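Side-chain contacts in La-related protein 7 homolog (Schizosaccharomyces pombe, PDB 6TZN), which binds telomerase RNA ter1 and promotes its assembly with the catalytic subunit trt1, and is seen here as its C-terminal xRRM domain: residues 29-34 against 74-79; 89-94 against 100-105. All blocks are in the same frame, centred on the assembly; numbering follows the deposited sequence.

Contact 1: 29-34 against 74-79; sequences HSLLSY and NAFRTQ
Leu31 and Leu32 of one helix meet Phe76 of the other across backbones whose nearest CA atoms, those of Leu32 and Ala75, are 9.3 Å apart, a gap that the side chains must bridge. Phe76 does the reaching. Its CG stands anti to the carbonyl carbon (chi1 -73°), which sends the far end of the ring toward helix 25-39, where two leucine methyls receive it. Leu31 CD2 lies in the ring plane, at the edge, 3.7 Å from Phe76 CZ; Leu32 CD2 meets the neighbouring part of that edge, 3.8 Å from Phe76 CE2. CZ, the far corner of the ring, thus faces the CD2 methyls of two successive residues. Branched leucines suit this place, because each can offer one methyl to a flat ring while remaining wholly apolar in a buried setting. With the ring replaced by an alanine methyl, Leu31 CD2 and Leu32 CD2 are likely to lose their aromatic partner, and a gap to open between the two helices. Nearby, Ala75 touches Val35 of helix 25-39, and Gln79 NE2 donates a hydrogen bond to Val35 O, so a polar tie joins the same two elements. Two helices packed on one face of a four-stranded antiparallel sheet in the order 2-3-1-4 give the beta-alpha-beta-beta-alpha-beta arrangement of the RRM fold, to which this xRRM belongs.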
# COMPACT_ATOMS: atom_id res chain seq x y z
N HIS A 29 1.03 4.02 -6.82
CA HIS A 29 -0.39 4.22 -7.12
C HIS A 29 -0.88 3.21 -8.15
O HIS A 29 -1.92 2.57 -7.97
CB HIS A 29 -0.63 5.65 -7.61
CG HIS A 29 -2.07 5.99 -7.80
ND1 HIS A 29 -2.74 6.86 -6.97
CD2 HIS A 29 -2.97 5.58 -8.72
CE1 HIS A 29 -3.99 6.98 -7.38
NE2 HIS A 29 -4.16 6.20 -8.43
N SER A 30 -0.12 3.04 -9.24
CA SER A 30 -0.52 2.09 -10.27
C SER A 30 -0.52 0.66 -9.75
O SER A 30 -1.42 -0.12 -10.08
CB SER A 30 0.42 2.21 -11.47
OG SER A 30 0.29 3.48 -12.08
N LEU A 31 0.49 0.30 -8.96
CA LEU A 31 0.56 -1.04 -8.39
C LEU A 31 -0.64 -1.30 -7.48
O LEU A 31 -1.31 -2.35 -7.58
CB LEU A 31 1.87 -1.21 -7.63
CG LEU A 31 2.19 -2.58 -7.04
CD1 LEU A 31 3.71 -2.79 -6.96
CD2 LEU A 31 1.56 -2.75 -5.66
N LEU A 32 -0.94 -0.36 -6.59
CA LEU A 32 -2.09 -0.52 -5.70
C LEU A 32 -3.38 -0.67 -6.50
O LEU A 32 -4.20 -1.54 -6.20
CB LEU A 32 -2.18 0.68 -4.76
CG LEU A 32 -1.10 0.78 -3.69
CD1 LEU A 32 -1.24 2.09 -2.94
CD2 LEU A 32 -1.15 -0.39 -2.73
N SER A 33 -3.57 0.15 -7.53
CA SER A 33 -4.78 0.05 -8.35
C SER A 33 -4.86 -1.28 -9.07
O SER A 33 -5.93 -1.89 -9.15
CB SER A 33 -4.82 1.21 -9.35
OG SER A 33 -4.74 2.45 -8.67
N TYR A 34 -3.73 -1.75 -9.61
CA TYR A 34 -3.70 -3.02 -10.32
C TYR A 34 -4.09 -4.17 -9.39
O TYR A 34 -4.94 -5.00 -9.74
CB TYR A 34 -2.29 -3.23 -10.88
CG TYR A 34 -2.13 -4.46 -11.73
CD1 TYR A 34 -1.89 -5.70 -11.15
CD2 TYR A 34 -2.23 -4.39 -13.11
CE1 TYR A 34 -1.77 -6.84 -11.93
CE2 TYR A 34 -2.09 -5.51 -13.90
CZ TYR A 34 -1.87 -6.73 -13.30
OH TYR A 34 -1.73 -7.85 -14.09
N ASN A 74 -6.78 -7.20 2.33
CA ASN A 74 -7.17 -8.52 1.84
C ASN A 74 -6.44 -8.87 0.55
O ASN A 74 -6.04 -10.02 0.35
CB ASN A 74 -8.68 -8.57 1.62
CG ASN A 74 -9.46 -8.51 2.92
OD1 ASN A 74 -8.93 -8.81 3.98
ND2 ASN A 74 -10.74 -8.13 2.83
N ALA A 75 -6.25 -7.89 -0.33
CA ALA A 75 -5.61 -8.13 -1.62
C ALA A 75 -4.19 -8.64 -1.45
O ALA A 75 -3.79 -9.63 -2.08
CB ALA A 75 -5.63 -6.85 -2.45
N PHE A 76 -3.39 -7.97 -0.61
CA PHE A 76 -2.01 -8.41 -0.45
C PHE A 76 -1.88 -9.66 0.41
O PHE A 76 -0.89 -10.38 0.28
CB PHE A 76 -1.13 -7.28 0.10
CG PHE A 76 -0.84 -6.22 -0.92
CD1 PHE A 76 0.13 -6.43 -1.89
CD2 PHE A 76 -1.56 -5.04 -0.93
CE1 PHE A 76 0.39 -5.46 -2.84
CE2 PHE A 76 -1.31 -4.07 -1.87
CZ PHE A 76 -0.32 -4.28 -2.83
N ARG A 77 -2.87 -9.95 1.25
CA ARG A 77 -2.84 -11.21 1.99
C ARG A 77 -3.09 -12.40 1.07
O ARG A 77 -2.47 -13.46 1.23
CB ARG A 77 -3.87 -11.19 3.12
CG ARG A 77 -3.79 -12.41 4.01
CD ARG A 77 -4.95 -12.48 4.99
NE ARG A 77 -6.21 -12.76 4.31
CZ ARG A 77 -7.19 -11.88 4.19
NH1 ARG A 77 -7.06 -10.66 4.70
NH2 ARG A 77 -8.31 -12.21 3.56
N THR A 78 -3.97 -12.23 0.08
CA THR A 78 -4.35 -13.35 -0.76
C THR A 78 -3.58 -13.43 -2.07
O THR A 78 -3.54 -14.50 -2.68
CB THR A 78 -5.87 -13.34 -1.02
OG1 THR A 78 -6.25 -12.13 -1.68
CG2 THR A 78 -6.63 -13.43 0.30
N GLN A 79 -2.94 -12.35 -2.51
CA GLN A 79 -2.16 -12.33 -3.74
C GLN A 79 -0.68 -12.22 -3.40
O GLN A 79 -0.27 -11.28 -2.72
CB GLN A 79 -2.57 -11.15 -4.62
CG GLN A 79 -4.05 -11.04 -4.95
CD GLN A 79 -4.37 -9.77 -5.73
OE1 GLN A 79 -3.57 -9.32 -6.54
NE2 GLN A 79 -5.54 -9.20 -5.48

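Contact 2: 89-94 against 100-105; sequences IRAHRK and PFLIAE
Apolar packing joins Ala91 to Leu102, with Ala91 CB 4.1 Å from Leu102 CD1, a loose touch between two buried methyls. The branched end of Leu102 reaches the loop residue. Ala91 holds a left-handed backbone conformation (57°/48°), unusual for a residue with a CB; its one methyl points at the leucine and is small enough to sit there. The second touch is aliphatic against aromatic, and lies at the more exposed end. Arg93 CB comes to 3.9 Å from Phe101 CE1, meeting the ring obliquely. Arg93 makes its closest touch with the start of its chain: with CG set between the backbone N and the carbonyl carbon (chi1 72°) and a further bend at chi2, the guanidinium is carried away from the ring's segment, and NE makes a long, weak ion pair with Glu80. An arginine suits so exposed a position, since its methylenes can pack while its charge stays near solvent. Polar ties run to other parts of the chain: Phe101 O accepts from Asn18 ND2, and the backbones of Ala91 and Leu102 bond to Lys82 and Arg81 respectively. The same Ala91 methyl also touches Leu31 of helix 25-39, and Leu102 touches Phe76 of helix 66-78, while Ala104, on the edge strand 103-106, touches helix 66-78 and Ile16 of the adjacent strand 13-17.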
# COMPACT_ATOMS: atom_id res chain seq x y z
N ILE A 89 4.58 -2.60 -12.08
CA ILE A 89 3.22 -2.39 -11.61
C ILE A 89 2.52 -3.71 -11.26
O ILE A 89 1.79 -3.79 -10.27
CB ILE A 89 2.41 -1.61 -12.66
CG1 ILE A 89 2.97 -0.19 -12.83
CG2 ILE A 89 0.92 -1.60 -12.31
CD1 ILE A 89 2.42 0.50 -14.06
N ARG A 90 2.69 -4.75 -12.08
CA ARG A 90 1.93 -5.97 -11.84
C ARG A 90 2.59 -6.88 -10.81
O ARG A 90 1.89 -7.67 -10.16
CB ARG A 90 1.59 -6.68 -13.15
CG ARG A 90 2.71 -7.40 -13.82
CD ARG A 90 2.30 -7.78 -15.26
NE ARG A 90 2.73 -6.76 -16.21
CZ ARG A 90 2.63 -6.86 -17.53
NH1 ARG A 90 2.07 -7.93 -18.09
NH2 ARG A 90 3.08 -5.88 -18.30
N ALA A 91 3.90 -6.76 -10.62
CA ALA A 91 4.58 -7.34 -9.46
C ALA A 91 4.37 -8.85 -9.33
O ALA A 91 4.07 -9.38 -8.26
CB ALA A 91 4.18 -6.59 -8.17
N HIS A 92 4.58 -9.57 -10.43
CA HIS A 92 4.50 -11.02 -10.36
C HIS A 92 5.74 -11.57 -9.66
O HIS A 92 6.87 -11.20 -9.98
CB HIS A 92 4.41 -11.62 -11.76
CG HIS A 92 3.11 -11.35 -12.44
ND1 HIS A 92 2.88 -11.66 -13.76
CD2 HIS A 92 1.98 -10.76 -11.99
CE1 HIS A 92 1.65 -11.30 -14.09
NE2 HIS A 92 1.08 -10.75 -13.03
N ARG A 93 5.52 -12.48 -8.72
CA ARG A 93 6.65 -13.16 -8.09
C ARG A 93 7.36 -14.02 -9.13
O ARG A 93 6.73 -14.68 -9.96
CB ARG A 93 6.15 -14.01 -6.91
CG ARG A 93 5.36 -15.27 -7.27
CD ARG A 93 6.26 -16.50 -7.34
NE ARG A 93 5.50 -17.74 -7.54
CZ ARG A 93 5.20 -18.25 -8.73
NH1 ARG A 93 5.59 -17.63 -9.84
NH2 ARG A 93 4.51 -19.38 -8.82
N LYS A 94 8.69 -13.99 -9.10
CA LYS A 94 9.50 -14.79 -10.00
C LYS A 94 10.21 -15.88 -9.21
O LYS A 94 10.67 -15.64 -8.09
CB LYS A 94 10.52 -13.92 -10.74
CG LYS A 94 9.90 -12.77 -11.51
CD LYS A 94 8.71 -13.24 -12.33
CE LYS A 94 8.23 -12.15 -13.29
NZ LYS A 94 9.35 -11.31 -13.78
N PRO A 100 11.44 -9.84 -1.35
CA PRO A 100 10.39 -10.32 -0.45
C PRO A 100 9.01 -9.98 -0.99
O PRO A 100 8.84 -9.16 -1.89
CB PRO A 100 10.66 -9.57 0.85
CG PRO A 100 11.46 -8.34 0.45
CD PRO A 100 11.92 -8.50 -0.97
N PHE A 101 8.00 -10.65 -0.42
CA PHE A 101 6.62 -10.39 -0.82
C PHE A 101 6.12 -9.06 -0.27
O PHE A 101 6.38 -8.71 0.89
CB PHE A 101 5.70 -11.51 -0.34
CG PHE A 101 5.87 -12.81 -1.06
CD1 PHE A 101 5.47 -12.96 -2.37
CD2 PHE A 101 6.43 -13.90 -0.41
CE1 PHE A 101 5.63 -14.16 -3.04
CE2 PHE A 101 6.60 -15.11 -1.07
CZ PHE A 101 6.19 -15.24 -2.38
N LEU A 102 5.40 -8.32 -1.10
CA LEU A 102 4.69 -7.14 -0.63
C LEU A 102 3.70 -7.50 0.47
O LEU A 102 2.97 -8.50 0.38
CB LEU A 102 3.96 -6.49 -1.80
CG LEU A 102 4.89 -5.80 -2.81
CD1 LEU A 102 4.23 -5.65 -4.16
CD2 LEU A 102 5.31 -4.44 -2.27
N ILE A 103 3.66 -6.67 1.52
CA ILE A 103 2.82 -6.86 2.69
C ILE A 103 2.06 -5.56 2.93
O ILE A 103 2.62 -4.47 2.77
CB ILE A 103 3.68 -7.19 3.93
CG1 ILE A 103 4.31 -8.57 3.78
CG2 ILE A 103 2.86 -7.07 5.22
CD1 ILE A 103 5.29 -8.89 4.88
N ALA A 104 0.79 -5.66 3.31
CA ALA A 104 0.00 -4.50 3.72
C ALA A 104 -0.56 -4.75 5.11
O ALA A 104 -1.12 -5.82 5.38
CB ALA A 104 -1.12 -4.20 2.73
N GLU A 105 -0.42 -3.76 5.99
CA GLU A 105 -0.89 -3.85 7.37
C GLU A 105 -1.69 -2.61 7.72
O GLU A 105 -1.29 -1.49 7.38
CB GLU A 105 0.29 -3.94 8.35
CG GLU A 105 1.36 -4.97 8.00
CD GLU A 105 2.56 -4.89 8.93
OE1 GLU A 105 3.23 -5.93 9.11
OE2 GLU A 105 2.84 -3.80 9.47

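In the fold
From the N terminus, strand 13-17 leads into helix 25-39, and the chain then passes through strands 47-51 and 58-63 before helix 66-78 returns to close contact 1, a loop of 39 residues. Contact 2 follows in series, neither nested in the first nor crossing it, and closes a short loop of five residues just before strand 103-106. The two centres lie only about 8 Å apart and the contacts touch directly: Tyr34 CZ packs on Arg90 CB at 3.5 Å, and Phe76 CD2 on Ala104 CB at 3.8 Å. Together they join both helices to the edge strand and to the loop that precedes it.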